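Long-range contacts in long form salivary protein D7L1 (Anopheles stephensi, PDB 3NHI), which binds and sequesters host mediators such as cysteinyl leukotrienes, and also binds stable thromboxane A2 analogues, thereby modulating blood feeding by the female mosquito: residues Trp3-Ala8 with Gln79-Ile84; Arg162-Asn167 with Ser183-Asp188. One frame throughout, in Å; residues are numbered along the deposited sequence.

Overall arrangement
The two contacts lie in different parts of an all-helical chain, their centres 28 Å apart and their nearest atoms about 11 Å from each other without touching. Along the sequence they follow in series: contact 1 closes with helix 73-85 before contact 2 opens on helix 155-163. Contact 1 ties the chain's N-terminal run to helix 73-85 near the lipid pocket, with the Leu-6 side chain about 9 Å from the bound hydroxyeicosatetraenoic acid and that of Asp-7 about 10 Å from the side chain of Lys-151. Contact 2 lies in the part of the chain related to the PBP/GOBP family, away from the ligand pocket, and its segments are separated by 15 residues without helix or strand.

Contact 1 (Trp3-Ala8 with Gln79-Ile84); sequences WKALDA and QAYKTI
Tyr-81 reaches from helix 73-85 to the N-terminal run that leads into helix 8-22, and it buries more surface here than any other residue (65 of 161 Å²). With CG beside the backbone N and anti to the carbonyl carbon (chi1 -54°), the side chain leaves the helix toward that run. CB and CG are the stem. Beyond them CE2 comes 4.0 Å from Ala-5 CB and 3.3 Å from Leu-6 O; the latter approaches the ring obliquely and is hydrogen-bonded to His-132 NE2. CZ lies 3.6 Å from Leu-6 O. At the tip, Tyr-81 OH is 3.2 Å from Asp-7 CA and 3.3 Å from Asp-7 CB, which places the phenol end against the base of that side chain. The Asp-7 carboxylate leads elsewhere, its OD1 accepting from Gln-10 N. One residue earlier on helix 73-85, Ala-80 CB meets Ala-5 CB at 3.5 Å, tighter than a usual carbon contact. His-132 also packs edge-to-face with the Tyr-81 ring, and Gln-77 OE1 takes the N-H of Leu-6. The arrangement is an aromatic side chain packed against a helix N-cap, here Asp-7 of helix 8-22, with the neighbouring Leu-6 side chain about 9 Å from the bound eicosanoid.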
loop_
_atom_site.group_PDB
_atom_site.type_symbol
_atom_site.label_atom_id
_atom_site.label_comp_id
_atom_site.label_asym_id
_atom_site.label_seq_id
_atom_site.Cartn_x
_atom_site.Cartn_y
_atom_site.Cartn_z
ATOM N N TRP A 3 -15.529 -10.615 -5.642
ATOM C CA TRP A 3 -14.153 -10.217 -5.346
ATOM C C TRP A 3 -13.485 -9.457 -6.493
ATOM O O TRP A 3 -13.559 -9.867 -7.652
ATOM C CB TRP A 3 -13.301 -11.422 -4.916
ATOM C CG TRP A 3 -11.916 -11.015 -4.481
ATOM C CD1 TRP A 3 -11.559 -10.480 -3.277
ATOM C CD2 TRP A 3 -10.714 -11.081 -5.266
ATOM N NE1 TRP A 3 -10.206 -10.219 -3.255
ATOM C CE2 TRP A 3 -9.665 -10.573 -4.464
ATOM C CE3 TRP A 3 -10.421 -11.524 -6.564
ATOM C CZ2 TRP A 3 -8.336 -10.495 -4.917
ATOM C CZ3 TRP A 3 -9.103 -11.445 -7.015
ATOM C CH2 TRP A 3 -8.079 -10.932 -6.193
ATOM N N LYS A 4 -12.830 -8.356 -6.137
ATOM C CA LYS A 4 -12.166 -7.482 -7.109
ATOM C C LYS A 4 -10.658 -7.754 -7.197
ATOM O O LYS A 4 -9.940 -7.697 -6.196
ATOM C CB LYS A 4 -12.424 -6.007 -6.772
ATOM C CG LYS A 4 -12.082 -5.052 -7.911
ATOM C CD LYS A 4 -12.361 -3.598 -7.534
ATOM C CE LYS A 4 -12.142 -2.651 -8.708
ATOM N NZ LYS A 4 -10.757 -2.685 -9.268
ATOM N N ALA A 5 -10.194 -8.023 -8.412
ATOM C CA ALA A 5 -8.769 -8.227 -8.676
ATOM C C ALA A 5 -7.923 -7.012 -8.321
ATOM O O ALA A 5 -8.389 -5.863 -8.355
ATOM C CB ALA A 5 -8.548 -8.606 -10.115
ATOM N N LEU A 6 -6.673 -7.282 -7.970
ATOM C CA LEU A 6 -5.733 -6.245 -7.543
ATOM C C LEU A 6 -4.868 -5.761 -8.699
ATOM O O LEU A 6 -4.322 -6.572 -9.463
ATOM C CB LEU A 6 -4.848 -6.769 -6.407
ATOM C CG LEU A 6 -5.634 -7.238 -5.168
ATOM C CD1 LEU A 6 -4.731 -7.856 -4.101
ATOM C CD2 LEU A 6 -6.534 -6.123 -4.584
ATOM N N ASP A 7 -4.755 -4.443 -8.816
ATOM C CA ASP A 7 -3.901 -3.857 -9.837
ATOM C C ASP A 7 -2.433 -3.795 -9.411
ATOM O O ASP A 7 -2.083 -4.223 -8.313
ATOM C CB ASP A 7 -4.461 -2.505 -10.318
ATOM C CG ASP A 7 -4.281 -1.374 -9.312
ATOM O OD1 ASP A 7 -3.319 -1.382 -8.515
ATOM O OD2 ASP A 7 -5.099 -0.426 -9.357
ATOM N N ALA A 8 -1.573 -3.276 -10.281
ATOM C CA ALA A 8 -0.139 -3.287 -9.970
ATOM C C ALA A 8 0.240 -2.462 -8.740
ATOM O O ALA A 8 1.126 -2.873 -7.971
ATOM C CB ALA A 8 0.671 -2.849 -11.184
ATOM N N GLN A 79 -8.187 -13.439 -14.817
ATOM C CA GLN A 79 -9.066 -12.933 -15.875
ATOM C C GLN A 79 -8.970 -11.425 -16.044
ATOM O O GLN A 79 -9.085 -10.920 -17.158
ATOM C CB GLN A 79 -10.517 -13.320 -15.594
ATOM C CG GLN A 79 -10.802 -14.793 -15.782
ATOM C CD GLN A 79 -10.812 -15.217 -17.233
ATOM O OE1 GLN A 79 -11.178 -14.441 -18.115
ATOM N NE2 GLN A 79 -10.424 -16.463 -17.486
ATOM N N ALA A 80 -8.743 -10.709 -14.948
ATOM C CA ALA A 80 -8.725 -9.246 -14.993
ATOM C C ALA A 80 -7.579 -8.672 -15.840
ATOM O O ALA A 80 -7.688 -7.553 -16.350
ATOM C CB ALA A 80 -8.676 -8.689 -13.585
ATOM N N TYR A 81 -6.495 -9.435 -16.004
ATOM C CA TYR A 81 -5.285 -8.927 -16.675
ATOM C C TYR A 81 -4.721 -9.905 -17.696
ATOM O O TYR A 81 -3.593 -9.732 -18.172
ATOM C CB TYR A 81 -4.195 -8.530 -15.653
ATOM C CG TYR A 81 -4.696 -7.558 -14.620
ATOM C CD1 TYR A 81 -4.844 -6.205 -14.919
ATOM C CD2 TYR A 81 -5.085 -8.005 -13.357
ATOM C CE1 TYR A 81 -5.339 -5.315 -13.960
ATOM C CE2 TYR A 81 -5.588 -7.122 -12.408
ATOM C CZ TYR A 81 -5.709 -5.791 -12.715
ATOM O OH TYR A 81 -6.216 -4.960 -11.734
ATOM N N LYS A 82 -5.517 -10.907 -18.070
ATOM C CA LYS A 82 -5.035 -12.004 -18.928
ATOM C C LYS A 82 -4.488 -11.577 -20.300
ATOM O O LYS A 82 -3.575 -12.222 -20.827
ATOM C CB LYS A 82 -6.101 -13.100 -19.092
ATOM C CG LYS A 82 -7.338 -12.666 -19.847
ATOM C CD LYS A 82 -8.352 -13.791 -20.030
ATOM C CE LYS A 82 -9.632 -13.223 -20.632
ATOM N NZ LYS A 82 -10.694 -14.250 -20.851
ATOM N N THR A 83 -5.022 -10.492 -20.856
ATOM C CA THR A 83 -4.539 -10.024 -22.160
ATOM C C THR A 83 -3.150 -9.397 -22.064
ATOM O O THR A 83 -2.429 -9.320 -23.065
ATOM C CB THR A 83 -5.549 -9.088 -22.864
ATOM O OG1 THR A 83 -5.694 -7.865 -22.133
ATOM C CG2 THR A 83 -6.896 -9.764 -22.980
ATOM N N ILE A 84 -2.772 -8.981 -20.853
ATOM C CA ILE A 84 -1.468 -8.373 -20.606
ATOM C C ILE A 84 -0.441 -9.421 -20.156
ATOM O O ILE A 84 0.679 -9.465 -20.660
ATOM C CB ILE A 84 -1.563 -7.201 -19.587
ATOM C CG1 ILE A 84 -2.555 -6.138 -20.085
ATOM C CG2 ILE A 84 -0.181 -6.585 -19.354
ATOM C CD1 ILE A 84 -3.099 -5.234 -18.993
#

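Contact 2 (Arg162-Asn167 with Ser183-Asp188); sequences RAWKGN and SPELKD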
loop_
_atom_site.group_PDB
_atom_site.type_symbol
_atom_site.label_atom_id
_atom_site.label_comp_id
_atom_site.label_asym_id
_atom_site.label_seq_id
_atom_site.Cartn_x
_atom_site.Cartn_y
_atom_site.Cartn_z
ATOM N N ARG A 162 -6.524 14.425 -10.878
ATOM C CA ARG A 162 -7.907 14.010 -11.095
ATOM C C ARG A 162 -8.951 14.896 -10.420
ATOM O O ARG A 162 -10.098 14.945 -10.856
ATOM C CB ARG A 162 -8.081 12.538 -10.765
ATOM C CG ARG A 162 -7.564 11.706 -11.906
ATOM C CD ARG A 162 -6.771 10.542 -11.444
ATOM N NE ARG A 162 -6.131 9.915 -12.594
ATOM C CZ ARG A 162 -4.877 10.127 -12.983
ATOM N NH1 ARG A 162 -4.065 10.950 -12.316
ATOM N NH2 ARG A 162 -4.431 9.494 -14.059
ATOM N N ALA A 163 -8.538 15.618 -9.386
ATOM C CA ALA A 163 -9.430 16.551 -8.703
ATOM C C ALA A 163 -9.607 17.873 -9.451
ATOM O O ALA A 163 -10.711 18.430 -9.476
ATOM C CB ALA A 163 -8.932 16.809 -7.290
ATOM N N TRP A 164 -8.518 18.370 -10.032
ATOM C CA TRP A 164 -8.532 19.584 -10.846
ATOM C C TRP A 164 -8.223 19.220 -12.290
ATOM O O TRP A 164 -7.067 19.276 -12.730
ATOM C CB TRP A 164 -7.520 20.612 -10.326
ATOM C CG TRP A 164 -7.906 21.259 -9.025
ATOM C CD1 TRP A 164 -8.720 22.345 -8.856
ATOM C CD2 TRP A 164 -7.471 20.879 -7.710
ATOM N NE1 TRP A 164 -8.814 22.666 -7.527
ATOM C CE2 TRP A 164 -8.062 21.778 -6.798
ATOM C CE3 TRP A 164 -6.631 19.869 -7.216
ATOM C CZ2 TRP A 164 -7.850 21.691 -5.415
ATOM C CZ3 TRP A 164 -6.417 19.784 -5.848
ATOM C CH2 TRP A 164 -7.028 20.689 -4.963
ATOM N N LYS A 165 -9.263 18.833 -13.018
ATOM C CA LYS A 165 -9.120 18.397 -14.406
ATOM C C LYS A 165 -10.013 19.220 -15.344
ATOM O O LYS A 165 -10.206 18.866 -16.513
ATOM C CB LYS A 165 -9.403 16.888 -14.528
ATOM C CG LYS A 165 -10.833 16.459 -14.186
ATOM C CD LYS A 165 -10.999 14.941 -14.316
ATOM C CE LYS A 165 -12.445 14.517 -14.595
ATOM N NZ LYS A 165 -13.443 14.962 -13.579
ATOM N N GLY A 166 -10.542 20.326 -14.828
ATOM C CA GLY A 166 -11.398 21.217 -15.609
ATOM C C GLY A 166 -10.739 22.555 -15.878
ATOM O O GLY A 166 -9.510 22.648 -15.979
ATOM N N ASN A 167 -11.556 23.599 -15.987
ATOM C CA ASN A 167 -11.048 24.945 -16.247
ATOM C C ASN A 167 -10.395 25.605 -15.031
ATOM O O ASN A 167 -9.461 26.401 -15.182
ATOM C CB ASN A 167 -12.152 25.845 -16.809
ATOM C CG ASN A 167 -12.446 25.573 -18.282
ATOM O OD1 ASN A 167 -11.759 24.790 -18.943
ATOM N ND2 ASN A 167 -13.474 26.230 -18.802
ATOM N N SER A 183 -13.477 23.453 -0.996
ATOM C CA SER A 183 -13.916 23.359 -2.389
ATOM C C SER A 183 -14.218 21.900 -2.744
ATOM O O SER A 183 -13.637 20.992 -2.144
ATOM C CB SER A 183 -12.863 23.919 -3.338
ATOM O OG SER A 183 -11.725 23.074 -3.375
ATOM N N PRO A 184 -15.122 21.664 -3.716
ATOM C CA PRO A 184 -15.403 20.278 -4.102
ATOM C C PRO A 184 -14.149 19.574 -4.608
ATOM O O PRO A 184 -13.981 18.379 -4.370
ATOM C CB PRO A 184 -16.436 20.411 -5.226
ATOM C CG PRO A 184 -16.462 21.863 -5.589
ATOM C CD PRO A 184 -16.003 22.630 -4.403
ATOM N N GLU A 185 -13.258 20.317 -5.254
ATOM C CA GLU A 185 -12.026 19.733 -5.776
ATOM C C GLU A 185 -11.078 19.323 -4.647
ATOM O O GLU A 185 -10.477 18.246 -4.687
ATOM C CB GLU A 185 -11.327 20.699 -6.740
ATOM C CG GLU A 185 -12.109 21.032 -8.028
ATOM C CD GLU A 185 -13.080 22.188 -7.865
ATOM O OE1 GLU A 185 -13.177 22.778 -6.765
ATOM O OE2 GLU A 185 -13.753 22.499 -8.865
ATOM N N LEU A 186 -10.932 20.175 -3.643
ATOM C CA LEU A 186 -10.082 19.838 -2.507
ATOM C C LEU A 186 -10.632 18.631 -1.749
ATOM O O LEU A 186 -9.873 17.732 -1.363
ATOM C CB LEU A 186 -9.898 21.042 -1.575
ATOM C CG LEU A 186 -8.965 20.828 -0.377
ATOM C CD1 LEU A 186 -7.544 20.453 -0.804
ATOM C CD2 LEU A 186 -8.944 22.092 0.456
ATOM N N LYS A 187 -11.945 18.593 -1.548
ATOM C CA LYS A 187 -12.554 17.453 -0.878
ATOM C C LYS A 187 -12.292 16.164 -1.657
ATOM O O LYS A 187 -11.976 15.129 -1.059
ATOM C CB LYS A 187 -14.057 17.662 -0.666
ATOM C CG LYS A 187 -14.361 18.825 0.268
ATOM C CD LYS A 187 -15.858 19.012 0.453
ATOM C CE LYS A 187 -16.150 20.122 1.444
ATOM N NZ LYS A 187 -17.595 20.511 1.401
ATOM N N ASP A 188 -12.411 16.226 -2.979
ATOM C CA ASP A 188 -12.142 15.067 -3.813
ATOM C C ASP A 188 -10.679 14.633 -3.721
ATOM O O ASP A 188 -10.386 13.442 -3.517
ATOM C CB ASP A 188 -12.521 15.327 -5.268
ATOM C CG ASP A 188 -12.321 14.104 -6.125
ATOM O OD1 ASP A 188 -13.141 13.161 -6.016
ATOM O OD2 ASP A 188 -11.331 14.053 -6.876
HETATM O O HOH W 1 -11.911 12.718 -9.263
HETATM O O HOH W 2 -10.679 24.587 -6.423
#
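Arg-162 and Asp-188 are joined through water rather than directly: water 1 donates to Arg-162 O at 3.3 Å and to Asp-188 OD2 at 2.8 Å. The guanidinium group leads away, its NH1 bonding to Tyr-158 O within the same helix. Next along the chain, Ala-163 directs its methyl at helix 184-196, where CB sits 3.4 Å from Glu-185 O and also touches Asp-188 OD2. That carboxylate oxygen stands beside the alanine because Asp-188 CG is anti to its own backbone N (chi1 -177°). The Ala-163 carbonyl also meets Glu-185, with Ala-163 O 3.3 Å from Glu-185 CG. The small side chain is matched by a close backbone approach, Ala-163 CA and Glu-185 CA being 5.0 Å apart.

Trp-164, the first residue to leave helical geometry, brings its indole over Glu-185. The evidence for a CH-pi contact is that Glu-185 CB stands 3.5 Å from the centroid of the five-membered ring, 24° off its normal. A bend at chi2 carries the glutamate carboxylate outward past the indole edge, the two planes nearly parallel (12°) but not stacked. Water 2, in the ring plane at the edge, accepts from Trp-164 NE1 and donates to Glu-185 OE1. Farther out, the six-membered ring reaches Leu-186, with Trp-164 CH2 4.2 Å from Leu-186 CD1. Ser-183 caps the helix through OG, which accepts from Leu-186 N and also bonds to Glu-171, while Trp-172 meets the Trp-164 ring.

No direct hydrogen bond links the two segments, so their chemistry is carbon packing framed by two water bridges: the waters link the Asp-188 carboxylate to Arg-162 O and the Glu-185 carboxylate to the indole N-H. Each acid thus receives a water hydrogen bond, which is consistent with both staying charged at this partly buried contact.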